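Local coordinates for protein sortase B (Clostridium perfringens, PDB 5YFK) that probably acts as a cysteine transpeptidase that cleaves surface proteins at their sorting signals and joins the proteins to the cell wall, as other class B sortases do, at residues 43-48 against 53-58; 179-184 against 195-200; 78-83 against 111-116. The protein carries 1 engineered substitution. All blocks are in the same frame, centred on the assembly; numbering follows the deposited sequence.

How the interactions relate
Interaction 1 comes first along the chain. It closes the short turn between helix 35-51 and strand 55-61 and lays helix 35-51 against strand 55-61. Interaction 3 follows, joining the loop after strand 67-72 to the loop after strand 107-111, where the predicted catalytic histidine sits. Interaction 2 is last and ties helix 174-186 to the loop before strand 203-210. The three are in series; none nests or crosses. Interactions 1 and 3 touch, with Asp54 OD2 and Tyr79 OH 2.6 Å apart, a probable hydrogen bond. Interaction 2 lies across the centre of the chain from both, its centre about 31 Å from that of interaction 1.

Interaction 1: residues 43-48 against 53-58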
loop_
_atom_site.group_PDB
_atom_site.type_symbol
_atom_site.label_atom_id
_atom_site.label_comp_id
_atom_site.label_asym_id
_atom_site.label_seq_id
_atom_site.Cartn_x
_atom_site.Cartn_y
_atom_site.Cartn_z
ATOM N N GLU A 43 -7.540 20.933 -1.450
ATOM C CA GLU A 43 -8.369 20.932 -2.646
ATOM C C GLU A 43 -8.036 19.738 -3.543
ATOM O O GLU A 43 -8.916 19.176 -4.194
ATOM C CB GLU A 43 -8.257 22.248 -3.430
ATOM C CG GLU A 43 -7.068 23.129 -3.090
ATOM C CD GLU A 43 -7.314 24.591 -3.439
ATOM O OE1 GLU A 43 -7.224 25.444 -2.530
ATOM O OE2 GLU A 43 -7.637 24.882 -4.611
ATOM N N SER A 44 -6.779 19.306 -3.521
ATOM C CA SER A 44 -6.411 18.057 -4.189
ATOM C C SER A 44 -7.251 16.896 -3.684
ATOM O O SER A 44 -7.917 16.234 -4.470
ATOM C CB SER A 44 -4.932 17.748 -3.989
ATOM O OG SER A 44 -4.213 18.072 -5.159
ATOM N N GLU A 45 -7.314 16.724 -2.364
ATOM C CA GLU A 45 -8.077 15.613 -1.786
ATOM C C GLU A 45 -9.563 15.770 -2.053
ATOM O O GLU A 45 -10.257 14.799 -2.320
ATOM C CB GLU A 45 -7.838 15.480 -0.283
ATOM C CG GLU A 45 -6.409 15.136 0.073
ATOM C CD GLU A 45 -6.304 14.072 1.165
ATOM O OE1 GLU A 45 -6.526 14.418 2.358
ATOM O OE2 GLU A 45 -5.881 12.931 0.838
ATOM N N LYS A 46 -10.068 16.995 -1.994
ATOM C CA LYS A 46 -11.481 17.193 -2.267
ATOM C C LYS A 46 -11.837 16.834 -3.699
ATOM O O LYS A 46 -12.868 16.211 -3.944
ATOM C CB LYS A 46 -11.898 18.627 -1.928
ATOM C CG LYS A 46 -11.943 18.867 -0.429
ATOM C CD LYS A 46 -12.393 20.278 -0.087
ATOM C CE LYS A 46 -12.238 20.563 1.398
ATOM N NZ LYS A 46 -13.503 20.288 2.130
ATOM N N ASN A 47 -10.950 17.154 -4.641
ATOM C CA ASN A 47 -11.183 16.819 -6.042
ATOM C C ASN A 47 -11.114 15.328 -6.292
ATOM O O ASN A 47 -11.963 14.772 -6.949
ATOM C CB ASN A 47 -10.170 17.524 -6.936
ATOM C CG ASN A 47 -10.639 18.901 -7.363
ATOM O OD1 ASN A 47 -11.804 19.089 -7.719
ATOM N ND2 ASN A 47 -9.780 19.886 -7.189
ATOM N N LEU A 48 -10.167 14.651 -5.650
ATOM C CA LEU A 48 -10.155 13.192 -5.696
ATOM C C LEU A 48 -11.446 12.557 -5.165
ATOM O O LEU A 48 -11.982 11.653 -5.783
ATOM C CB LEU A 48 -8.940 12.669 -4.924
ATOM C CG LEU A 48 -7.625 13.050 -5.601
ATOM C CD1 LEU A 48 -6.444 13.037 -4.632
ATOM C CD2 LEU A 48 -7.388 12.090 -6.750
ATOM N N PRO A 53 -15.863 8.801 -4.683
ATOM C CA PRO A 53 -16.065 8.872 -3.245
ATOM C C PRO A 53 -15.365 7.737 -2.472
ATOM O O PRO A 53 -15.269 7.779 -1.237
ATOM C CB PRO A 53 -17.588 8.759 -3.101
ATOM C CG PRO A 53 -18.151 9.087 -4.451
ATOM C CD PRO A 53 -17.119 8.594 -5.421
ATOM N N ASP A 54 -14.915 6.718 -3.192
ATOM C CA ASP A 54 -14.216 5.585 -2.576
ATOM C C ASP A 54 -12.758 5.942 -2.235
ATOM O O ASP A 54 -12.056 5.169 -1.562
ATOM C CB ASP A 54 -14.243 4.389 -3.528
ATOM C CG ASP A 54 -15.640 3.817 -3.726
ATOM O OD1 ASP A 54 -16.503 4.041 -2.846
ATOM O OD2 ASP A 54 -15.772 2.925 -4.588
ATOM N N TYR A 55 -12.315 7.106 -2.684
ATOM C CA TYR A 55 -10.973 7.596 -2.367
ATOM C C TYR A 55 -10.727 7.650 -0.860
ATOM O O TYR A 55 -11.587 8.108 -0.100
ATOM C CB TYR A 55 -10.776 8.988 -2.958
ATOM C CG TYR A 55 -9.451 9.603 -2.570
ATOM C CD1 TYR A 55 -8.279 9.199 -3.188
ATOM C CD2 TYR A 55 -9.365 10.510 -1.527
ATOM C CE1 TYR A 55 -7.063 9.735 -2.821
ATOM C CE2 TYR A 55 -8.163 11.109 -1.196
ATOM C CZ TYR A 55 -7.008 10.691 -1.831
ATOM O OH TYR A 55 -5.795 11.203 -1.450
ATOM N N ARG A 56 -9.542 7.221 -0.420
ATOM C CA ARG A 56 -9.213 7.271 0.998
ATOM C C ARG A 56 -7.909 8.002 1.299
ATOM O O ARG A 56 -7.821 8.729 2.292
ATOM C CB ARG A 56 -9.157 5.865 1.593
ATOM C CG ARG A 56 -10.454 5.067 1.461
ATOM C CD ARG A 56 -11.517 5.587 2.426
ATOM N NE ARG A 56 -12.792 4.877 2.287
ATOM C CZ ARG A 56 -13.816 5.312 1.558
ATOM N NH1 ARG A 56 -13.730 6.456 0.900
ATOM N NH2 ARG A 56 -14.915 4.582 1.460
ATOM N N PHE A 57 -6.865 7.736 0.515
ATOM C CA PHE A 57 -5.581 8.370 0.753
ATOM C C PHE A 57 -4.674 8.249 -0.471
ATOM O O PHE A 57 -4.973 7.507 -1.416
ATOM C CB PHE A 57 -4.885 7.771 2.007
ATOM C CG PHE A 57 -4.726 6.275 1.971
ATOM C CD1 PHE A 57 -3.556 5.704 1.505
ATOM C CD2 PHE A 57 -5.662 5.453 2.587
ATOM C CE1 PHE A 57 -3.397 4.321 1.487
ATOM C CE2 PHE A 57 -5.464 4.075 2.667
ATOM C CZ PHE A 57 -4.302 3.512 2.145
ATOM N N TRP A 58 -3.536 8.933 -0.419
ATOM C CA TRP A 58 -2.537 8.836 -1.467
ATOM C C TRP A 58 -1.331 8.020 -0.948
ATOM O O TRP A 58 -0.965 8.095 0.227
ATOM C CB TRP A 58 -2.083 10.235 -1.907
ATOM C CG TRP A 58 -1.314 10.218 -3.209
ATOM C CD1 TRP A 58 -0.019 9.831 -3.396
ATOM C CD2 TRP A 58 -1.851 10.444 -4.512
ATOM N NE1 TRP A 58 0.299 9.872 -4.720
ATOM C CE2 TRP A 58 -0.837 10.130 -5.440
ATOM C CE3 TRP A 58 -3.120 10.791 -4.985
ATOM C CZ2 TRP A 58 -0.987 10.344 -6.784
ATOM C CZ3 TRP A 58 -3.281 10.993 -6.334
ATOM C CH2 TRP A 58 -2.223 10.751 -7.229
HETATM O O HOH W 1 -7.815 11.314 2.628
#
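Leu48 and Tyr55 make the main apolar contact between helix 35-51 and strand 55-61. Leu48 CB sits over the centre of the Tyr55 ring, 3.8 Å from its centroid and only 6° off the ring normal. This is a CH-pi contact. Leu48 CD1 reaches on along the ring and lies 3.7 Å from Tyr55 CZ. Leu48 CD1 also meets the edge of the Trp58 indole, 4.0 Å from Trp58 CE3. Tyr55 holds CG anti to its backbone N (chi1 175°), which points the ring toward the helix, one face against Leu48 CB.

The polar contact is at the far end of the ring. Tyr55 OH donates to Glu45 OE2 over 2.9 Å; the oxygen accepts on its anti lone pair, the one away from OE1. The carboxylate stands almost perpendicular to the ring, with planes 89° apart. A water donates to Glu45 OE2 and to Arg56 O, making a second link to the strand. Glu45 OE1 accepts from Gly145 N, so both oxygens of this buried carboxylate have partners.

The helix and the strand run roughly antiparallel, joined by a short linker. Arg56 and Phe57 both face Val70 in a classic beta bulge. Trp58 and Tyr55 also touch Pro69 of strand 67-72, while Glu45 packs on Tyr142 of strand 138-143. The helix thus packs on Tyr55 and Trp58 of strand 55-61 and, through Glu45, reaches strand 138-143.

Interaction 2: residues 179-184 against 195-200; sequences KYLKEQ and IDLNSN
This is a small apolar contact between a helix and a loop, at the flank of the sortase domain. Leu181 of helix 174-186 meets Leu197, Asn198 and Ser199 in the loop that leads to strand 203-210. No hydrogen bond crosses between the segments.

Leu181 is buried and carries the helix side. Its CG lies beside the backbone N and anti to the carbonyl carbon (chi1 -68°), and chi2 is extended. This sends CD1 out to the loop backbone. Leu181 CD1 stands 3.3 Å from Asn198 O and 4.0 Å from Ser199 CA. The methyl therefore lies against the peptide chain of the loop rather than against a side chain. Nearer the helix backbone, Leu197 CD2 approaches Leu181 CB at 4.0 Å. Leu197 CD2 is also 3.8 Å from Leu181 O. Leu197 thus lies along the base of Leu181, and the contact spreads from the helix backbone to the loop backbone.

The loop is shaped by its own polar bonds. Asn198 turns its CB away from the helix. Asn198 ND2 donates to Asp196 O over 3.0 Å, with an N-H...O angle of 161°. Asn198 OD1 accepts from Asn200 N over 2.9 Å, with the donor well above the carbonyl plane. One amide thus ties together the backbone on both sides of Asn198.

Beyond the segments, Leu197 touches Phe153 of strand 146-159 and Leu181 touches Ile203 of strand 203-210. Helix, loop and sheet meet here, away from the annotated sites. The bond from Asn200 N to Asn198 OD1 defines an Asx turn, which bends the loop shortly before the chain enters strand 203-210.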
loop_
_atom_site.group_PDB
_atom_site.type_symbol
_atom_site.label_atom_id
_atom_site.label_comp_id
_atom_site.label_asym_id
_atom_site.label_seq_id
_atom_site.Cartn_x
_atom_site.Cartn_y
_atom_site.Cartn_z
ATOM N N LYS A 179 2.254 -10.902 18.576
ATOM C CA LYS A 179 2.529 -12.176 17.925
ATOM C C LYS A 179 2.519 -11.989 16.400
ATOM O O LYS A 179 3.358 -12.547 15.680
ATOM C CB LYS A 179 1.465 -13.189 18.346
ATOM C CG LYS A 179 1.583 -14.548 17.661
ATOM C CD LYS A 179 0.727 -15.609 18.351
ATOM C CE LYS A 179 -0.506 -15.970 17.528
ATOM N NZ LYS A 179 -1.772 -15.484 18.153
ATOM N N TYR A 180 1.511 -11.268 15.907
ATOM C CA TYR A 180 1.435 -10.947 14.469
ATOM C C TYR A 180 2.656 -10.191 13.954
ATOM O O TYR A 180 3.223 -10.524 12.896
ATOM C CB TYR A 180 0.180 -10.121 14.185
ATOM C CG TYR A 180 -0.066 -9.913 12.702
ATOM C CD1 TYR A 180 -0.594 -10.932 11.914
ATOM C CD2 TYR A 180 0.237 -8.706 12.083
ATOM C CE1 TYR A 180 -0.919 -10.712 10.589
ATOM C CE2 TYR A 180 -0.056 -8.482 10.743
ATOM C CZ TYR A 180 -0.596 -9.496 9.986
ATOM O OH TYR A 180 -0.854 -9.301 8.638
ATOM N N LEU A 181 3.083 -9.178 14.702
ATOM C CA LEU A 181 4.233 -8.376 14.313
ATOM C C LEU A 181 5.470 -9.260 14.213
ATOM O O LEU A 181 6.243 -9.156 13.268
ATOM C CB LEU A 181 4.474 -7.235 15.304
ATOM C CG LEU A 181 3.381 -6.153 15.276
ATOM C CD1 LEU A 181 3.646 -5.066 16.295
ATOM C CD2 LEU A 181 3.277 -5.567 13.878
ATOM N N LYS A 182 5.677 -10.089 15.226
ATOM C CA LYS A 182 6.811 -11.032 15.249
ATOM C C LYS A 182 6.819 -11.982 14.045
ATOM O O LYS A 182 7.866 -12.152 13.381
ATOM C CB LYS A 182 6.815 -11.809 16.578
ATOM C CG LYS A 182 7.774 -12.998 16.628
ATOM C CD LYS A 182 8.283 -13.239 18.038
ATOM C CE LYS A 182 8.090 -14.675 18.488
ATOM N NZ LYS A 182 8.488 -14.822 19.918
ATOM N N GLU A 183 5.637 -12.479 13.679
ATOM C CA GLU A 183 5.501 -13.347 12.518
ATOM C C GLU A 183 5.910 -12.578 11.263
ATOM O O GLU A 183 6.642 -13.094 10.433
ATOM C CB GLU A 183 4.058 -13.838 12.359
ATOM C CG GLU A 183 3.729 -14.331 10.950
ATOM C CD GLU A 183 2.234 -14.549 10.670
ATOM O OE1 GLU A 183 1.439 -13.573 10.746
ATOM O OE2 GLU A 183 1.903 -15.632 10.114
ATOM N N GLN A 184 5.363 -11.377 11.089
ATOM C CA GLN A 184 5.614 -10.604 9.864
ATOM C C GLN A 184 7.081 -10.231 9.742
ATOM O O GLN A 184 7.673 -10.373 8.679
ATOM C CB GLN A 184 4.754 -9.346 9.814
ATOM C CG GLN A 184 3.268 -9.644 9.793
ATOM C CD GLN A 184 2.850 -10.361 8.531
ATOM O OE1 GLN A 184 3.131 -9.896 7.428
ATOM N NE2 GLN A 184 2.338 -11.583 8.687
ATOM N N ILE A 195 14.710 -0.852 14.229
ATOM C CA ILE A 195 13.356 -0.425 13.863
ATOM C C ILE A 195 12.412 -0.437 15.083
ATOM O O ILE A 195 11.294 0.071 15.012
ATOM C CB ILE A 195 12.789 -1.318 12.731
ATOM C CG1 ILE A 195 11.664 -0.601 11.981
ATOM C CG2 ILE A 195 12.274 -2.641 13.271
ATOM C CD1 ILE A 195 12.033 -0.226 10.567
ATOM N N ASP A 196 12.918 -0.904 16.228
ATOM C CA ASP A 196 12.120 -1.027 17.466
ATOM C C ASP A 196 10.657 -1.412 17.170
ATOM O O ASP A 196 9.727 -0.761 17.655
ATOM C CB ASP A 196 12.175 0.302 18.219
ATOM C CG ASP A 196 11.649 0.216 19.649
ATOM O OD1 ASP A 196 11.535 -0.894 20.195
ATOM O OD2 ASP A 196 11.196 1.264 20.161
ATOM N N LEU A 197 10.454 -2.588 16.589
ATOM C CA LEU A 197 9.114 -3.020 16.260
ATOM C C LEU A 197 8.441 -3.491 17.554
ATOM O O LEU A 197 9.030 -4.266 18.334
ATOM C CB LEU A 197 9.138 -4.152 15.227
ATOM C CG LEU A 197 7.768 -4.533 14.654
ATOM C CD1 LEU A 197 7.123 -3.379 13.907
ATOM C CD2 LEU A 197 7.844 -5.781 13.771
ATOM N N ASN A 198 7.250 -2.968 17.812
ATOM C CA ASN A 198 6.560 -3.237 19.075
ATOM C C ASN A 198 5.051 -3.019 19.002
ATOM O O ASN A 198 4.531 -2.445 18.054
ATOM C CB ASN A 198 7.193 -2.407 20.194
ATOM C CG ASN A 198 6.759 -0.954 20.175
ATOM O OD1 ASN A 198 5.736 -0.599 20.767
ATOM N ND2 ASN A 198 7.550 -0.103 19.563
ATOM N N SER A 199 4.325 -3.527 19.996
ATOM C CA SER A 199 2.883 -3.616 19.901
ATOM C C SER A 199 2.183 -2.250 19.956
ATOM O O SER A 199 0.998 -2.148 19.649
ATOM C CB SER A 199 2.365 -4.500 21.036
ATOM O OG SER A 199 2.318 -3.756 22.237
ATOM N N ASN A 200 2.919 -1.177 20.206
ATOM C CA ASN A 200 2.317 0.147 20.053
ATOM C C ASN A 200 2.305 0.638 18.617
ATOM O O ASN A 200 1.689 1.657 18.314
ATOM C CB ASN A 200 3.053 1.185 20.897
ATOM C CG ASN A 200 2.971 0.898 22.373
ATOM O OD1 ASN A 200 1.895 0.607 22.901
ATOM N ND2 ASN A 200 4.126 0.859 23.021
#

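Interaction 3: residues 78-83 against 111-116; sequences FYLHHN and YGHNMR
The active-site region of the sortase fold contains this contact. His113, predicted to be the proton donor and acceptor, meets Leu80 from the loop between strands 67-72 and 94-96. His113 itself follows strand 107-111.

One hydrogen bond joins the two segments. His113 NE2 donates to Leu80 O over 2.7 Å, with an N-H...O angle of 157°. The carbonyl oxygen lies at the edge of the imidazole, close to the ring plane. From the other side of the bond, NE2 lies in the carbonyl plane, on a lone pair of the oxygen. Both flat groups are therefore well placed for it.

Leu80 also uses its side chain. Leu80 CD2 comes over one face of the His113 imidazole, 3.6 Å from His113 CE1 and 20° off the ring normal as seen from the centroid. This is a CH-pi contact, offset toward the CE1 and NE2 rim. With chi1 at -83°, the His113 ring is swung to the N side of its own residue, toward the Leu80 loop. Leu80 thus touches the ring twice, at its edge through the backbone and over its face through a methyl.

In the Leu80 loop, Phe78 O accepts from both His82 ND1, over 2.7 Å, and the backbone N of His81. Leu80 also packs on Phe95 of strand 94-96. Near the other segment, Asn114 ND2 donates to the backbone O of Ser209, the engineered residue at the predicted acyl-thioester position. The side chains of His113 and Ser209 are about 6 Å apart. The bond from NE2 to a backbone carbonyl and the methyl over one face probably restrict the rotation of the imidazole in this engineered form, and ND1 is the ring nitrogen not used in this bond.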
loop_
_atom_site.group_PDB
_atom_site.type_symbol
_atom_site.label_atom_id
_atom_site.label_comp_id
_atom_site.label_asym_id
_atom_site.label_seq_id
_atom_site.Cartn_x
_atom_site.Cartn_y
_atom_site.Cartn_z
ATOM N N PHE A 78 -13.641 -5.617 -6.752
ATOM C CA PHE A 78 -14.061 -4.553 -7.689
ATOM C C PHE A 78 -12.854 -3.843 -8.309
ATOM O O PHE A 78 -12.842 -3.535 -9.503
ATOM C CB PHE A 78 -14.988 -3.533 -7.022
ATOM C CG PHE A 78 -15.582 -2.520 -7.978
ATOM C CD1 PHE A 78 -16.689 -2.842 -8.759
ATOM C CD2 PHE A 78 -15.036 -1.250 -8.102
ATOM C CE1 PHE A 78 -17.216 -1.923 -9.651
ATOM C CE2 PHE A 78 -15.561 -0.327 -8.988
ATOM C CZ PHE A 78 -16.667 -0.659 -9.755
ATOM N N TYR A 79 -11.921 -3.415 -7.471
ATOM C CA TYR A 79 -10.867 -2.538 -7.959
ATOM C C TYR A 79 -9.663 -3.316 -8.504
ATOM O O TYR A 79 -8.703 -2.714 -8.986
ATOM C CB TYR A 79 -10.456 -1.535 -6.877
ATOM C CG TYR A 79 -11.428 -0.371 -6.777
ATOM C CD1 TYR A 79 -11.631 0.480 -7.862
ATOM C CD2 TYR A 79 -12.217 -0.185 -5.655
ATOM C CE1 TYR A 79 -12.489 1.556 -7.773
ATOM C CE2 TYR A 79 -13.090 0.889 -5.567
ATOM C CZ TYR A 79 -13.327 1.659 -6.694
ATOM O OH TYR A 79 -14.180 2.742 -6.636
ATOM N N LEU A 80 -9.786 -4.636 -8.596
ATOM C CA LEU A 80 -8.887 -5.407 -9.465
ATOM C C LEU A 80 -9.255 -5.202 -10.926
ATOM O O LEU A 80 -8.467 -5.499 -11.825
ATOM C CB LEU A 80 -8.963 -6.887 -9.138
ATOM C CG LEU A 80 -8.233 -7.255 -7.860
ATOM C CD1 LEU A 80 -8.526 -8.694 -7.462
ATOM C CD2 LEU A 80 -6.738 -6.991 -8.007
ATOM N N HIS A 81 -10.494 -4.785 -11.155
ATOM C CA HIS A 81 -11.058 -4.780 -12.514
ATOM C C HIS A 81 -11.688 -3.452 -12.899
ATOM O O HIS A 81 -12.271 -3.323 -13.983
ATOM C CB HIS A 81 -12.106 -5.887 -12.639
ATOM C CG HIS A 81 -11.620 -7.219 -12.178
ATOM N ND1 HIS A 81 -12.120 -7.842 -11.057
ATOM C CD2 HIS A 81 -10.601 -7.996 -12.615
ATOM C CE1 HIS A 81 -11.506 -8.998 -10.888
ATOM N NE2 HIS A 81 -10.561 -9.102 -11.805
ATOM N N HIS A 82 -11.544 -2.445 -12.046
ATOM C CA HIS A 82 -11.958 -1.110 -12.421
ATOM C C HIS A 82 -10.886 -0.084 -12.082
ATOM O O HIS A 82 -10.142 -0.232 -11.105
ATOM C CB HIS A 82 -13.260 -0.712 -11.727
ATOM C CG HIS A 82 -14.419 -1.604 -12.050
ATOM N ND1 HIS A 82 -14.618 -2.817 -11.429
ATOM C CD2 HIS A 82 -15.425 -1.469 -12.946
ATOM C CE1 HIS A 82 -15.721 -3.373 -11.900
ATOM N NE2 HIS A 82 -16.197 -2.602 -12.860
ATOM N N ASN A 83 -10.919 1.027 -12.800
ATOM C CA ASN A 83 -9.969 2.104 -12.582
ATOM C C ASN A 83 -10.542 3.137 -11.641
ATOM O O ASN A 83 -11.527 2.867 -10.955
ATOM C CB ASN A 83 -9.538 2.739 -13.905
ATOM C CG ASN A 83 -10.639 3.547 -14.562
ATOM O OD1 ASN A 83 -11.715 3.747 -14.000
ATOM N ND2 ASN A 83 -10.376 3.996 -15.775
ATOM N N TYR A 111 -3.681 -3.335 -1.658
ATOM C CA TYR A 111 -3.471 -4.254 -2.782
ATOM C C TYR A 111 -3.281 -3.483 -4.069
ATOM O O TYR A 111 -3.873 -2.400 -4.287
ATOM C CB TYR A 111 -4.673 -5.178 -2.967
ATOM C CG TYR A 111 -5.069 -5.985 -1.773
ATOM C CD1 TYR A 111 -5.907 -5.460 -0.801
ATOM C CD2 TYR A 111 -4.593 -7.280 -1.602
ATOM C CE1 TYR A 111 -6.284 -6.222 0.288
ATOM C CE2 TYR A 111 -4.824 -7.975 -0.429
ATOM C CZ TYR A 111 -5.725 -7.460 0.469
ATOM O OH TYR A 111 -6.067 -8.183 1.564
ATOM N N GLY A 112 -2.550 -4.095 -4.982
ATOM C CA GLY A 112 -2.536 -3.661 -6.375
ATOM C C GLY A 112 -1.962 -4.715 -7.287
ATOM O O GLY A 112 -1.248 -5.601 -6.839
ATOM N N HIS A 113 -2.293 -4.611 -8.567
ATOM C CA HIS A 113 -1.834 -5.533 -9.592
ATOM C C HIS A 113 -0.320 -5.425 -9.807
ATOM O O HIS A 113 0.266 -4.339 -9.672
ATOM C CB HIS A 113 -2.531 -5.234 -10.924
ATOM C CG HIS A 113 -3.886 -5.860 -11.061
ATOM N ND1 HIS A 113 -4.084 -7.221 -10.981
ATOM C CD2 HIS A 113 -5.065 -5.336 -11.472
ATOM C CE1 HIS A 113 -5.333 -7.503 -11.312
ATOM N NE2 HIS A 113 -5.966 -6.370 -11.541
ATOM N N ASN A 114 0.267 -6.538 -10.265
ATOM C CA ASN A 114 1.572 -6.537 -10.896
ATOM C C ASN A 114 1.443 -7.203 -12.246
ATOM O O ASN A 114 1.381 -8.420 -12.325
ATOM C CB ASN A 114 2.569 -7.294 -10.027
ATOM C CG ASN A 114 3.853 -7.651 -10.767
ATOM O OD1 ASN A 114 4.197 -7.031 -11.782
ATOM N ND2 ASN A 114 4.632 -8.541 -10.175
ATOM N N MET A 115 1.233 -6.395 -13.281
ATOM C CA MET A 115 0.850 -6.926 -14.578
ATOM C C MET A 115 2.038 -7.034 -15.537
ATOM O O MET A 115 1.867 -7.345 -16.719
ATOM C CB MET A 115 -0.270 -6.073 -15.177
ATOM C CG MET A 115 -1.629 -6.346 -14.552
ATOM S SD MET A 115 -2.979 -5.578 -15.459
ATOM C CE MET A 115 -2.778 -6.315 -17.083
ATOM N N ARG A 116 3.242 -6.903 -14.988
ATOM C CA ARG A 116 4.478 -7.291 -15.684
ATOM C C ARG A 116 4.853 -6.259 -16.738
ATOM O O ARG A 116 5.808 -6.446 -17.482
ATOM C CB ARG A 116 4.349 -8.678 -16.327
ATOM C CG ARG A 116 4.285 -9.816 -15.319
ATOM C CD ARG A 116 5.223 -10.961 -15.692
ATOM N NE ARG A 116 6.530 -10.849 -15.039
ATOM C CZ ARG A 116 7.452 -11.811 -15.033
ATOM N NH1 ARG A 116 7.209 -12.972 -15.633
ATOM N NH2 ARG A 116 8.618 -11.616 -14.421
#